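Phosphoglucomutase/phosphomannomutase family protein (Burkholderia thailandensis, PDB 3UW2) probably catalyses the intramolecular transfer of a phosphoryl group on hexose phosphates, as a metal-dependent member of the phosphohexose mutase family. Local coordinates at residues V182-G187 with D356-F361; L191-K196 with D256-F261; A206-T211 with T226-N231; R284-F289 with A342-E347. All coordinates share one frame; numbering follows the deposited sequence.

The four contacts sample the second and third alpha/beta/alpha domains of the chain and the junction between them. Contact 4 is the buried one: a helix lies on a strand of the third domain, and leucine methyl groups do most of the touching. Contacts 2 and 3 both belong to the second domain and are partly buried, yet contact 2 relies on salt bridges at a strand entrance, whereas contact 3 joins the first turn of a helix to a loop through carbon-rich surfaces. Contact 1 bridges the two domains with an arginine, and its segments touch contact 3 through Val-182 and Leu-209, and contact 4 through Asp-356 and Pro-343.

Contact 1: V182-G187 with D356-F361; sequences VERIVG and DRWYGF
Arg-184 and Ile-185, on helix 178-186 of the second alpha/beta/alpha domain, meet the loop that follows strand 352-354 in the third, making this an interdomain contact. The guanidinium of Arg-184 reaches the loop from the helix because CG is trans to the backbone N (chi1 162°) and the chain then bends at chi2. NH2 donates to Arg-357 O at 2.8 Å in a fairly straight bond (163°); the oxygen lies near the guanidinium plane, although the nitrogen sits above the carbonyl plane. NE donates to Tyr-359 OH, also at 2.8 Å, but this bond is more bent at 139° and the hydroxyl is tilted from the plane. Gripped at both NE and NH2, the group is restrained in rotation. The guanidinium of Arg-357 turns elsewhere, to a salt bridge with Asp-188.

Two waters add to the polar network. One accepts weakly from Arg-184 NH2 while donating to Trp-358 O; the other lies between Arg-184 NH1 and Arg-357 O, though its 2.5 Å from Arg-357 O is very short and calls for caution.

Ring and aliphatic contacts complete the interface. Trp-358 presents CE3 to one face of the Arg-184 guanidinium with the two planes almost perpendicular, so this is not a parallel stack. Tyr-366 of helix 364-375 stacks with the Trp-358 ring. On the helix side, Ile-185 CG1 packs 3.6 Å from Trp-358 CH2.

Contact 2: L191-K196 with D256-F261; sequences LTRPLK and DAEIGF
Arg-193 and Glu-258 pair where two neighbouring parallel strands, 197-200 and 259-263, enter the mixed four-stranded sheet of the second alpha/beta/alpha domain. The backbone already begins the pairing here: Glu-258 N donates to Lys-196 O at 2.8 Å, nearly straight at 176°.

Glu-258 can be followed outward. Its CB lies 3.7 Å from Lys-196 O and also faces Leu-195 CD2. CG remains beside the same Lys-196 oxygen, and the extended chain carries CD to the end of the Arg-193 guanidinium. There OE2 accepts from Arg-193 NH1 at 2.8 Å and OE1 from Arg-193 NH2 at 3.0 Å, each through its syn lone pair. The planes differ by 16°, as expected for an end-on, two-nitrogen salt bridge. Arg-193 NH2 has a further acceptor in Val-378 O. A water lies between Lys-196 N and Glu-258 OE2, although its 2.5 Å from OE2 is very short and the link is best read with reserve.

Lys-196 sends its extended chain past Ala-257, its CG lying 3.7 Å from Ala-257 CA. At the far end, Lys-196 NZ forms a second salt bridge, 2.6 Å from Asp-256 OD1, which is met on its syn side.

Contact 3: A206-T211 with T226-N231; sequences AGPLAT and TDIDGN
Gly-207 and Thr-226 bring their backbones together, their CA atoms just 4.0 Å apart, the closest CA pair between the segments. The contact lies in the beta-alpha-beta crossover formed by strand 197-200, helix 206-216 and strand 221-224 of the second alpha/beta/alpha domain, between the first turn of its helix and the loop leaving its second strand. The carbonyl of Thr-226 is directed at Pro-208 CD, and Gly-207 CA meets the oxygen from the side, in a CA-H...O contact with Thr-226 O at 3.5 Å and 144° at the hydrogen. The absence of a side chain at Gly-207 permits this approach, since a CB in its place would run into that same oxygen. Helical bonding is already established nearby, with Ala-210 N donating to Ala-206 O.

The side chains meet on two patches about the glycine. Pro-208 brings its ring carbon CD to 3.5 Å from Thr-226 O and to 3.7 Å from Ile-228 CD1; the proline ring lies roughly perpendicular to the isoleucine chain. One turn further along, Thr-211 CG2 touches Thr-226 CG2 at 3.8 Å, methyl against methyl. A chi1 of 56° in Thr-226 turns OG1 to a different partner, the carboxylate of Glu-223, to which it is hydrogen-bonded.

Beyond the touching residues, Asp-229 OD1 accepts from Asn-231 N in an Asx turn. The contact therefore depends on close carbon surfaces and a weak CA-H donor, with the Thr-226 hydroxyl directed to Glu-223 and the glycine setting how closely the loop can approach.

Contact 4: R284-F289 with A342-E347; sequences RQLMLF and APLAGE
Helix 282-296 lies against strand 344-346 in the third alpha/beta/alpha domain, a helix-on-sheet layer of the kind that builds such domains. The helix and strand segments run nearly antiparallel, at 170° between their N-to-C directions, and their axes approach to 8.9 Å. Strand 344-346 is an inner member of the four-stranded sheet, paired with strand 301-305 on one edge and with strand 352-354 on the other.

Leu-286 and Leu-344 make most of the contact, running alongside one another and pointing contrary ways. Leu-286 divides its branches: CD1 lies 3.7 Å from Leu-344 CG, while CD2 reaches the strand backbone, 3.7 Å from Gly-346 N. The bare Gly-346 accommodates the leucine end, since a CB there would lie 3.0 Å from Leu-286 CD1. With a fully trans chi1 of -178°, the Leu-344 chain points to the helix and wedges CD2 between Leu-286 and Phe-289.

Phe-289 contributes through the base of its side chain, as its ring turns off to meet Phe-354 edge-to-face and to touch helix 364-375. All five touching residues are buried. On the Phe-289 side, Phe-289 CB rests 3.8 Å from Leu-344 CD2.

Contact 1: V182-G187 with D356-F361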
loop_
_atom_site.group_PDB
_atom_site.type_symbol
_atom_site.label_atom_id
_atom_site.label_comp_id
_atom_site.label_asym_id
_atom_site.label_seq_id
_atom_site.Cartn_x
_atom_site.Cartn_y
_atom_site.Cartn_z
ATOM N N VAL A 182 4.271 8.668 -17.208
ATOM C CA VAL A 182 3.882 10.064 -17.058
ATOM C C VAL A 182 2.866 10.458 -18.120
ATOM O O VAL A 182 1.838 11.069 -17.786
ATOM C CB VAL A 182 5.101 11.018 -17.088
ATOM C CG1 VAL A 182 4.647 12.493 -17.004
ATOM C CG2 VAL A 182 6.055 10.657 -15.909
ATOM N N GLU A 183 3.125 10.093 -19.378
ATOM C CA GLU A 183 2.229 10.481 -20.467
ATOM C C GLU A 183 0.882 9.832 -20.324
ATOM O O GLU A 183 -0.149 10.381 -20.787
ATOM C CB GLU A 183 2.819 10.114 -21.832
ATOM C CG GLU A 183 4.004 11.004 -22.147
ATOM C CD GLU A 183 4.921 10.399 -23.203
ATOM O OE1 GLU A 183 4.412 9.962 -24.269
ATOM O OE2 GLU A 183 6.155 10.371 -22.975
ATOM N N ARG A 184 0.881 8.660 -19.680
ATOM C CA ARG A 184 -0.384 7.945 -19.559
ATOM C C ARG A 184 -1.243 8.674 -18.524
ATOM O O ARG A 184 -2.453 8.823 -18.722
ATOM C CB ARG A 184 -0.173 6.441 -19.273
ATOM C CG ARG A 184 -1.387 5.713 -18.728
ATOM C CD ARG A 184 -2.550 5.596 -19.734
ATOM N NE ARG A 184 -3.651 4.819 -19.159
ATOM C CZ ARG A 184 -4.564 5.320 -18.314
ATOM N NH1 ARG A 184 -4.534 6.610 -17.935
ATOM N NH2 ARG A 184 -5.505 4.533 -17.821
ATOM N N ILE A 185 -0.650 9.139 -17.431
ATOM C CA ILE A 185 -1.401 9.864 -16.427
ATOM C C ILE A 185 -1.842 11.301 -16.878
ATOM O O ILE A 185 -3.025 11.721 -16.708
ATOM C CB ILE A 185 -0.632 9.910 -15.086
ATOM C CG1 ILE A 185 -0.501 8.454 -14.495
ATOM C CG2 ILE A 185 -1.392 10.830 -14.143
ATOM C CD1 ILE A 185 0.463 8.356 -13.309
ATOM N N VAL A 186 -0.882 12.028 -17.439
ATOM C CA VAL A 186 -1.070 13.404 -17.943
ATOM C C VAL A 186 -2.138 13.503 -19.038
ATOM O O VAL A 186 -2.941 14.428 -19.019
ATOM C CB VAL A 186 0.309 14.007 -18.356
ATOM C CG1 VAL A 186 0.185 15.249 -19.242
ATOM C CG2 VAL A 186 1.100 14.338 -17.087
ATOM N N GLY A 187 -2.153 12.546 -19.972
ATOM C CA GLY A 187 -3.145 12.502 -21.047
ATOM C C GLY A 187 -4.562 12.206 -20.535
ATOM O O GLY A 187 -5.502 12.444 -21.257
ATOM N N ASP A 356 -11.060 2.014 -11.919
ATOM C CA ASP A 356 -11.663 3.098 -12.787
ATOM C C ASP A 356 -10.587 3.958 -13.431
ATOM O O ASP A 356 -9.740 4.521 -12.701
ATOM C CB ASP A 356 -12.531 3.960 -11.865
ATOM C CG ASP A 356 -12.994 5.237 -12.523
ATOM O OD1 ASP A 356 -13.933 5.114 -13.307
ATOM O OD2 ASP A 356 -12.496 6.335 -12.208
ATOM N N ARG A 357 -10.528 3.987 -14.775
ATOM C CA ARG A 357 -9.595 4.845 -15.571
ATOM C C ARG A 357 -8.136 4.461 -15.367
ATOM O O ARG A 357 -7.218 5.210 -15.738
ATOM C CB ARG A 357 -9.758 6.338 -15.201
ATOM C CG ARG A 357 -11.132 6.885 -15.580
ATOM C CD ARG A 357 -11.430 8.249 -14.930
ATOM N NE ARG A 357 -10.414 9.278 -15.252
ATOM C CZ ARG A 357 -10.206 10.343 -14.490
ATOM N NH1 ARG A 357 -10.932 10.562 -13.346
ATOM N NH2 ARG A 357 -9.244 11.161 -14.824
ATOM N N TRP A 358 -7.927 3.293 -14.783
ATOM C CA TRP A 358 -6.569 2.891 -14.418
ATOM C C TRP A 358 -6.345 1.386 -14.574
ATOM O O TRP A 358 -6.965 0.781 -15.417
ATOM C CB TRP A 358 -6.242 3.457 -13.022
ATOM C CG TRP A 358 -4.768 3.403 -12.580
ATOM C CD1 TRP A 358 -4.249 2.879 -11.401
ATOM C CD2 TRP A 358 -3.647 4.044 -13.245
ATOM N NE1 TRP A 358 -2.887 3.109 -11.335
ATOM C CE2 TRP A 358 -2.481 3.794 -12.431
ATOM C CE3 TRP A 358 -3.503 4.746 -14.467
ATOM C CZ2 TRP A 358 -1.204 4.254 -12.803
ATOM C CZ3 TRP A 358 -2.237 5.191 -14.827
ATOM C CH2 TRP A 358 -1.111 4.931 -14.031
ATOM N N TYR A 359 -5.482 0.764 -13.753
ATOM C CA TYR A 359 -5.068 -0.637 -13.944
ATOM C C TYR A 359 -5.329 -1.473 -12.680
ATOM O O TYR A 359 -5.115 -2.679 -12.668
ATOM C CB TYR A 359 -3.544 -0.684 -14.262
ATOM C CG TYR A 359 -3.291 0.037 -15.546
ATOM C CD1 TYR A 359 -3.503 -0.598 -16.747
ATOM C CD2 TYR A 359 -2.909 1.399 -15.557
ATOM C CE1 TYR A 359 -3.304 0.085 -17.956
ATOM C CE2 TYR A 359 -2.700 2.082 -16.750
ATOM C CZ TYR A 359 -2.920 1.427 -17.920
ATOM O OH TYR A 359 -2.766 2.127 -19.081
ATOM N N GLY A 360 -5.748 -0.822 -11.618
ATOM C CA GLY A 360 -6.202 -1.592 -10.444
ATOM C C GLY A 360 -5.108 -1.905 -9.444
ATOM O O GLY A 360 -5.403 -2.515 -8.412
ATOM N N PHE A 361 -3.859 -1.485 -9.684
ATOM C CA PHE A 361 -2.800 -1.606 -8.647
ATOM C C PHE A 361 -2.753 -0.336 -7.798
ATOM O O PHE A 361 -3.111 0.773 -8.263
ATOM C CB PHE A 361 -1.396 -1.923 -9.232
ATOM C CG PHE A 361 -0.963 -0.980 -10.339
ATOM C CD1 PHE A 361 -0.460 0.275 -10.026
ATOM C CD2 PHE A 361 -1.029 -1.366 -11.652
ATOM C CE1 PHE A 361 -0.020 1.164 -11.008
ATOM C CE2 PHE A 361 -0.597 -0.497 -12.678
ATOM C CZ PHE A 361 -0.099 0.757 -12.359
HETATM O O HOH W 1 -6.336 7.600 -15.710
HETATM O O HOH W 2 -7.076 2.140 -17.808
#

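Contact 2: L191-K196 with D256-F261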
loop_
_atom_site.group_PDB
_atom_site.type_symbol
_atom_site.label_atom_id
_atom_site.label_comp_id
_atom_site.label_asym_id
_atom_site.label_seq_id
_atom_site.Cartn_x
_atom_site.Cartn_y
_atom_site.Cartn_z
ATOM N N LEU A 191 -5.774 19.175 -14.749
ATOM C CA LEU A 191 -6.237 19.965 -13.584
ATOM C C LEU A 191 -6.993 21.257 -13.950
ATOM O O LEU A 191 -6.562 22.001 -14.816
ATOM C CB LEU A 191 -5.068 20.313 -12.670
ATOM C CG LEU A 191 -4.264 19.079 -12.240
ATOM C CD1 LEU A 191 -3.226 19.543 -11.279
ATOM C CD2 LEU A 191 -5.146 18.046 -11.561
ATOM N N THR A 192 -8.085 21.522 -13.233
ATOM C CA THR A 192 -8.881 22.751 -13.353
ATOM C C THR A 192 -8.051 24.004 -13.219
ATOM O O THR A 192 -8.264 24.952 -13.974
ATOM C CB THR A 192 -10.052 22.748 -12.373
ATOM O OG1 THR A 192 -10.884 21.644 -12.713
ATOM C CG2 THR A 192 -10.908 24.027 -12.508
ATOM N N ARG A 193 -7.063 23.964 -12.322
ATOM C CA ARG A 193 -6.193 25.065 -12.021
ATOM C C ARG A 193 -4.898 24.458 -11.467
ATOM O O ARG A 193 -4.913 23.320 -10.988
ATOM C CB ARG A 193 -6.823 26.035 -10.997
ATOM C CG ARG A 193 -7.030 25.491 -9.576
ATOM C CD ARG A 193 -7.674 26.558 -8.671
ATOM N NE ARG A 193 -7.904 26.037 -7.330
ATOM C CZ ARG A 193 -6.993 26.020 -6.350
ATOM N NH1 ARG A 193 -5.802 26.536 -6.541
ATOM N NH2 ARG A 193 -7.274 25.497 -5.164
ATOM N N PRO A 194 -3.770 25.192 -11.556
ATOM C CA PRO A 194 -2.574 24.721 -10.829
ATOM C C PRO A 194 -2.767 24.838 -9.332
ATOM O O PRO A 194 -3.511 25.713 -8.839
ATOM C CB PRO A 194 -1.451 25.663 -11.286
ATOM C CG PRO A 194 -2.102 26.793 -11.997
ATOM C CD PRO A 194 -3.493 26.368 -12.411
ATOM N N LEU A 195 -2.117 23.946 -8.610
ATOM C CA LEU A 195 -2.200 23.951 -7.184
ATOM C C LEU A 195 -0.741 23.865 -6.692
ATOM O O LEU A 195 0.048 23.046 -7.190
ATOM C CB LEU A 195 -2.995 22.705 -6.799
ATOM C CG LEU A 195 -4.044 22.635 -5.691
ATOM C CD1 LEU A 195 -5.166 21.659 -6.024
ATOM C CD2 LEU A 195 -3.307 22.139 -4.453
ATOM N N LYS A 196 -0.381 24.666 -5.708
ATOM C CA LYS A 196 0.975 24.643 -5.189
ATOM C C LYS A 196 1.064 23.640 -4.063
ATOM O O LYS A 196 0.267 23.701 -3.127
ATOM C CB LYS A 196 1.410 26.036 -4.699
ATOM C CG LYS A 196 2.900 26.056 -4.342
ATOM C CD LYS A 196 3.427 27.464 -4.386
ATOM C CE LYS A 196 4.759 27.546 -3.640
ATOM N NZ LYS A 196 5.199 28.955 -3.742
ATOM N N ASP A 256 3.372 29.633 0.693
ATOM C CA ASP A 256 2.000 29.717 0.207
ATOM C C ASP A 256 1.479 28.437 -0.509
ATOM O O ASP A 256 0.513 28.510 -1.307
ATOM C CB ASP A 256 1.830 30.935 -0.706
ATOM C CG ASP A 256 2.732 30.874 -1.922
ATOM O OD1 ASP A 256 3.514 29.894 -2.073
ATOM O OD2 ASP A 256 2.669 31.835 -2.730
ATOM N N ALA A 257 2.130 27.297 -0.272
ATOM C CA ALA A 257 1.641 26.063 -0.828
ATOM C C ALA A 257 0.303 25.807 -0.178
ATOM O O ALA A 257 0.048 26.301 0.947
ATOM C CB ALA A 257 2.609 24.913 -0.568
ATOM N N GLU A 258 -0.536 25.032 -0.849
ATOM C CA GLU A 258 -1.939 24.803 -0.370
ATOM C C GLU A 258 -2.132 23.445 0.303
ATOM O O GLU A 258 -2.914 23.339 1.216
ATOM C CB GLU A 258 -2.922 24.824 -1.532
ATOM C CG GLU A 258 -2.889 26.095 -2.371
ATOM C CD GLU A 258 -4.043 26.166 -3.378
ATOM O OE1 GLU A 258 -5.200 25.956 -2.985
ATOM O OE2 GLU A 258 -3.800 26.418 -4.576
ATOM N N ILE A 259 -1.408 22.426 -0.173
ATOM C CA ILE A 259 -1.624 21.035 0.208
ATOM C C ILE A 259 -0.271 20.339 0.322
ATOM O O ILE A 259 0.612 20.640 -0.475
ATOM C CB ILE A 259 -2.498 20.352 -0.898
ATOM C CG1 ILE A 259 -3.985 20.814 -0.738
ATOM C CG2 ILE A 259 -2.413 18.840 -0.891
ATOM C CD1 ILE A 259 -4.629 20.453 0.599
ATOM N N GLY A 260 -0.124 19.404 1.280
ATOM C CA GLY A 260 1.122 18.638 1.441
ATOM C C GLY A 260 0.974 17.167 1.101
ATOM O O GLY A 260 -0.008 16.544 1.528
ATOM N N PHE A 261 1.875 16.621 0.256
ATOM C CA PHE A 261 1.852 15.154 -0.045
ATOM C C PHE A 261 3.156 14.544 0.486
ATOM O O PHE A 261 4.225 15.073 0.244
ATOM C CB PHE A 261 1.876 14.873 -1.550
ATOM C CG PHE A 261 0.573 15.117 -2.286
ATOM C CD1 PHE A 261 -0.610 15.441 -1.617
ATOM C CD2 PHE A 261 0.544 14.957 -3.688
ATOM C CE1 PHE A 261 -1.800 15.640 -2.330
ATOM C CE2 PHE A 261 -0.627 15.182 -4.415
ATOM C CZ PHE A 261 -1.814 15.495 -3.728
HETATM O O HOH W 3 -1.716 27.441 -5.416
#

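Contact 3: A206-T211 with T226-N231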
loop_
_atom_site.group_PDB
_atom_site.type_symbol
_atom_site.label_atom_id
_atom_site.label_comp_id
_atom_site.label_asym_id
_atom_site.label_seq_id
_atom_site.Cartn_x
_atom_site.Cartn_y
_atom_site.Cartn_z
ATOM N N ALA A 206 10.358 7.752 -4.521
ATOM C CA ALA A 206 9.188 8.496 -5.040
ATOM C C ALA A 206 9.629 9.889 -5.570
ATOM O O ALA A 206 8.983 10.455 -6.463
ATOM C CB ALA A 206 8.107 8.692 -3.933
ATOM N N GLY A 207 10.704 10.462 -5.027
ATOM C CA GLY A 207 10.942 11.899 -5.275
ATOM C C GLY A 207 11.107 12.378 -6.721
ATOM O O GLY A 207 10.349 13.249 -7.191
ATOM N N PRO A 208 12.076 11.804 -7.462
ATOM C CA PRO A 208 12.241 12.241 -8.844
ATOM C C PRO A 208 10.996 12.131 -9.737
ATOM O O PRO A 208 10.596 13.114 -10.390
ATOM C CB PRO A 208 13.403 11.358 -9.359
ATOM C CG PRO A 208 14.160 10.968 -8.101
ATOM C CD PRO A 208 13.036 10.749 -7.090
ATOM N N LEU A 209 10.390 10.953 -9.838
ATOM C CA LEU A 209 9.251 10.826 -10.703
ATOM C C LEU A 209 7.990 11.520 -10.147
ATOM O O LEU A 209 7.181 12.043 -10.909
ATOM C CB LEU A 209 8.933 9.350 -10.913
ATOM C CG LEU A 209 8.062 8.951 -12.084
ATOM C CD1 LEU A 209 8.501 9.578 -13.430
ATOM C CD2 LEU A 209 8.120 7.433 -12.169
ATOM N N ALA A 210 7.757 11.506 -8.844
ATOM C CA ALA A 210 6.563 12.260 -8.362
ATOM C C ALA A 210 6.666 13.765 -8.677
ATOM O O ALA A 210 5.681 14.366 -9.143
ATOM C CB ALA A 210 6.348 12.060 -6.882
ATOM N N THR A 211 7.866 14.347 -8.533
ATOM C CA THR A 211 8.019 15.777 -8.833
ATOM C C THR A 211 7.843 16.027 -10.312
ATOM O O THR A 211 7.149 16.964 -10.696
ATOM C CB THR A 211 9.322 16.380 -8.260
ATOM O OG1 THR A 211 10.446 15.588 -8.685
ATOM C CG2 THR A 211 9.239 16.348 -6.719
ATOM N N THR A 226 13.581 15.178 -1.897
ATOM C CA THR A 226 13.164 14.511 -3.132
ATOM C C THR A 226 14.340 13.937 -3.921
ATOM O O THR A 226 14.151 13.298 -4.974
ATOM C CB THR A 226 12.310 15.457 -4.011
ATOM O OG1 THR A 226 13.043 16.659 -4.266
ATOM C CG2 THR A 226 10.890 15.698 -3.360
ATOM N N ASP A 227 15.564 14.201 -3.462
ATOM C CA ASP A 227 16.750 13.576 -4.015
ATOM C C ASP A 227 16.859 12.234 -3.338
ATOM O O ASP A 227 16.554 12.083 -2.131
ATOM C CB ASP A 227 18.026 14.416 -3.761
ATOM C CG ASP A 227 18.282 14.680 -2.261
ATOM O OD1 ASP A 227 17.479 15.372 -1.555
ATOM O OD2 ASP A 227 19.302 14.167 -1.781
ATOM N N ILE A 228 17.348 11.276 -4.100
ATOM C CA ILE A 228 17.580 9.913 -3.639
ATOM C C ILE A 228 18.720 9.830 -2.647
ATOM O O ILE A 228 19.884 10.191 -2.966
ATOM C CB ILE A 228 18.015 9.014 -4.844
ATOM C CG1 ILE A 228 16.965 9.110 -5.960
ATOM C CG2 ILE A 228 18.236 7.531 -4.349
ATOM C CD1 ILE A 228 15.577 8.562 -5.602
ATOM N N ASP A 229 18.448 9.273 -1.469
ATOM C CA ASP A 229 19.559 9.019 -0.613
ATOM C C ASP A 229 19.201 7.828 0.270
ATOM O O ASP A 229 18.478 8.014 1.230
ATOM C CB ASP A 229 19.917 10.281 0.229
ATOM C CG ASP A 229 21.185 10.063 1.040
ATOM O OD1 ASP A 229 21.522 8.899 1.291
ATOM O OD2 ASP A 229 21.855 11.028 1.449
ATOM N N GLY A 230 19.721 6.651 -0.056
ATOM C CA GLY A 230 19.321 5.435 0.644
ATOM C C GLY A 230 19.836 5.343 2.076
ATOM O O GLY A 230 19.499 4.399 2.759
ATOM N N ASN A 231 20.639 6.310 2.538
ATOM C CA ASN A 231 20.969 6.428 3.975
ATOM C C ASN A 231 19.806 7.054 4.771
ATOM O O ASN A 231 19.865 7.134 6.003
ATOM C CB ASN A 231 22.203 7.329 4.228
ATOM C CG ASN A 231 23.470 6.857 3.504
ATOM O OD1 ASN A 231 23.837 5.677 3.551
ATOM N ND2 ASN A 231 24.175 7.815 2.859
#

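Contact 4: R284-F289 with A342-E347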
loop_
_atom_site.group_PDB
_atom_site.type_symbol
_atom_site.label_atom_id
_atom_site.label_comp_id
_atom_site.label_asym_id
_atom_site.label_seq_id
_atom_site.Cartn_x
_atom_site.Cartn_y
_atom_site.Cartn_z
ATOM N N ARG A 284 -10.695 8.612 5.063
ATOM C CA ARG A 284 -11.396 9.857 4.630
ATOM C C ARG A 284 -11.119 10.199 3.185
ATOM O O ARG A 284 -12.020 10.589 2.438
ATOM C CB ARG A 284 -11.089 11.037 5.534
ATOM C CG ARG A 284 -11.720 10.842 6.909
ATOM C CD ARG A 284 -11.166 11.909 7.809
ATOM N NE ARG A 284 -11.984 13.101 7.784
ATOM C CZ ARG A 284 -11.505 14.299 8.090
ATOM N NH1 ARG A 284 -10.209 14.459 8.359
ATOM N NH2 ARG A 284 -12.303 15.347 8.108
ATOM N N GLN A 285 -9.866 10.030 2.780
ATOM C CA GLN A 285 -9.517 10.127 1.358
ATOM C C GLN A 285 -10.426 9.263 0.453
ATOM O O GLN A 285 -10.812 9.698 -0.633
ATOM C CB GLN A 285 -8.074 9.706 1.145
ATOM C CG GLN A 285 -7.005 10.629 1.812
ATOM C CD GLN A 285 -5.596 10.099 1.485
ATOM O OE1 GLN A 285 -5.272 9.781 0.298
ATOM N NE2 GLN A 285 -4.783 9.913 2.517
ATOM N N LEU A 286 -10.611 8.015 0.823
ATOM C CA LEU A 286 -11.447 7.082 0.056
ATOM C C LEU A 286 -12.887 7.588 -0.076
ATOM O O LEU A 286 -13.500 7.386 -1.123
ATOM C CB LEU A 286 -11.440 5.668 0.669
ATOM C CG LEU A 286 -12.060 4.567 -0.199
ATOM C CD1 LEU A 286 -11.197 4.374 -1.439
ATOM C CD2 LEU A 286 -12.136 3.271 0.582
ATOM N N MET A 287 -13.438 8.230 0.974
ATOM C CA MET A 287 -14.780 8.847 0.810
ATOM C C MET A 287 -14.800 9.839 -0.368
ATOM O O MET A 287 -15.733 9.863 -1.172
ATOM C CB MET A 287 -15.275 9.456 2.123
ATOM C CG MET A 287 -15.644 8.341 3.117
ATOM S SD MET A 287 -16.432 8.748 4.696
ATOM C CE MET A 287 -15.078 9.335 5.716
ATOM N N LEU A 288 -13.723 10.622 -0.513
ATOM C CA LEU A 288 -13.743 11.695 -1.482
ATOM C C LEU A 288 -13.614 11.082 -2.886
ATOM O O LEU A 288 -14.261 11.515 -3.879
ATOM C CB LEU A 288 -12.573 12.682 -1.159
ATOM C CG LEU A 288 -12.421 13.953 -1.990
ATOM C CD1 LEU A 288 -13.457 15.022 -1.557
ATOM C CD2 LEU A 288 -10.983 14.543 -1.923
ATOM N N PHE A 289 -12.757 10.074 -2.975
ATOM C CA PHE A 289 -12.616 9.361 -4.253
ATOM C C PHE A 289 -13.913 8.590 -4.650
ATOM O O PHE A 289 -14.315 8.567 -5.802
ATOM C CB PHE A 289 -11.439 8.368 -4.106
ATOM C CG PHE A 289 -10.108 9.049 -4.029
ATOM C CD1 PHE A 289 -9.744 9.993 -5.027
ATOM C CD2 PHE A 289 -9.165 8.659 -3.065
ATOM C CE1 PHE A 289 -8.504 10.635 -4.977
ATOM C CE2 PHE A 289 -7.907 9.301 -3.015
ATOM C CZ PHE A 289 -7.596 10.288 -3.984
ATOM N N ALA A 342 -14.766 -4.372 -8.958
ATOM C CA ALA A 342 -15.057 -3.032 -8.425
ATOM C C ALA A 342 -14.176 -1.896 -8.965
ATOM O O ALA A 342 -13.079 -2.124 -9.351
ATOM C CB ALA A 342 -15.063 -3.033 -6.905
ATOM N N PRO A 343 -14.704 -0.663 -9.043
ATOM C CA PRO A 343 -13.873 0.386 -9.620
ATOM C C PRO A 343 -12.802 0.959 -8.654
ATOM O O PRO A 343 -11.868 1.583 -9.136
ATOM C CB PRO A 343 -14.898 1.449 -10.069
ATOM C CG PRO A 343 -15.943 1.346 -8.956
ATOM C CD PRO A 343 -16.084 -0.188 -8.811
ATOM N N LEU A 344 -12.913 0.744 -7.332
ATOM C CA LEU A 344 -12.048 1.446 -6.361
ATOM C C LEU A 344 -11.993 0.650 -5.031
ATOM O O LEU A 344 -13.042 0.093 -4.623
ATOM C CB LEU A 344 -12.721 2.790 -5.984
ATOM C CG LEU A 344 -12.004 3.726 -5.014
ATOM C CD1 LEU A 344 -10.634 4.181 -5.589
ATOM C CD2 LEU A 344 -12.936 4.937 -4.714
ATOM N N ALA A 345 -10.811 0.575 -4.407
ATOM C CA ALA A 345 -10.646 0.036 -2.984
ATOM C C ALA A 345 -9.645 0.904 -2.263
ATOM O O ALA A 345 -8.831 1.543 -2.905
ATOM C CB ALA A 345 -10.147 -1.377 -2.984
ATOM N N GLY A 346 -9.660 0.908 -0.933
ATOM C CA GLY A 346 -8.597 1.590 -0.220
ATOM C C GLY A 346 -8.504 0.923 1.147
ATOM O O GLY A 346 -9.476 0.285 1.580
ATOM N N GLU A 347 -7.335 1.004 1.788
ATOM C CA GLU A 347 -7.185 0.495 3.139
ATOM C C GLU A 347 -6.668 1.572 4.042
ATOM O O GLU A 347 -6.012 2.515 3.593
ATOM C CB GLU A 347 -6.161 -0.594 3.192
ATOM C CG GLU A 347 -6.232 -1.669 2.140
ATOM C CD GLU A 347 -4.920 -2.430 2.189
ATOM O OE1 GLU A 347 -3.969 -2.008 1.505
ATOM O OE2 GLU A 347 -4.821 -3.393 2.978
#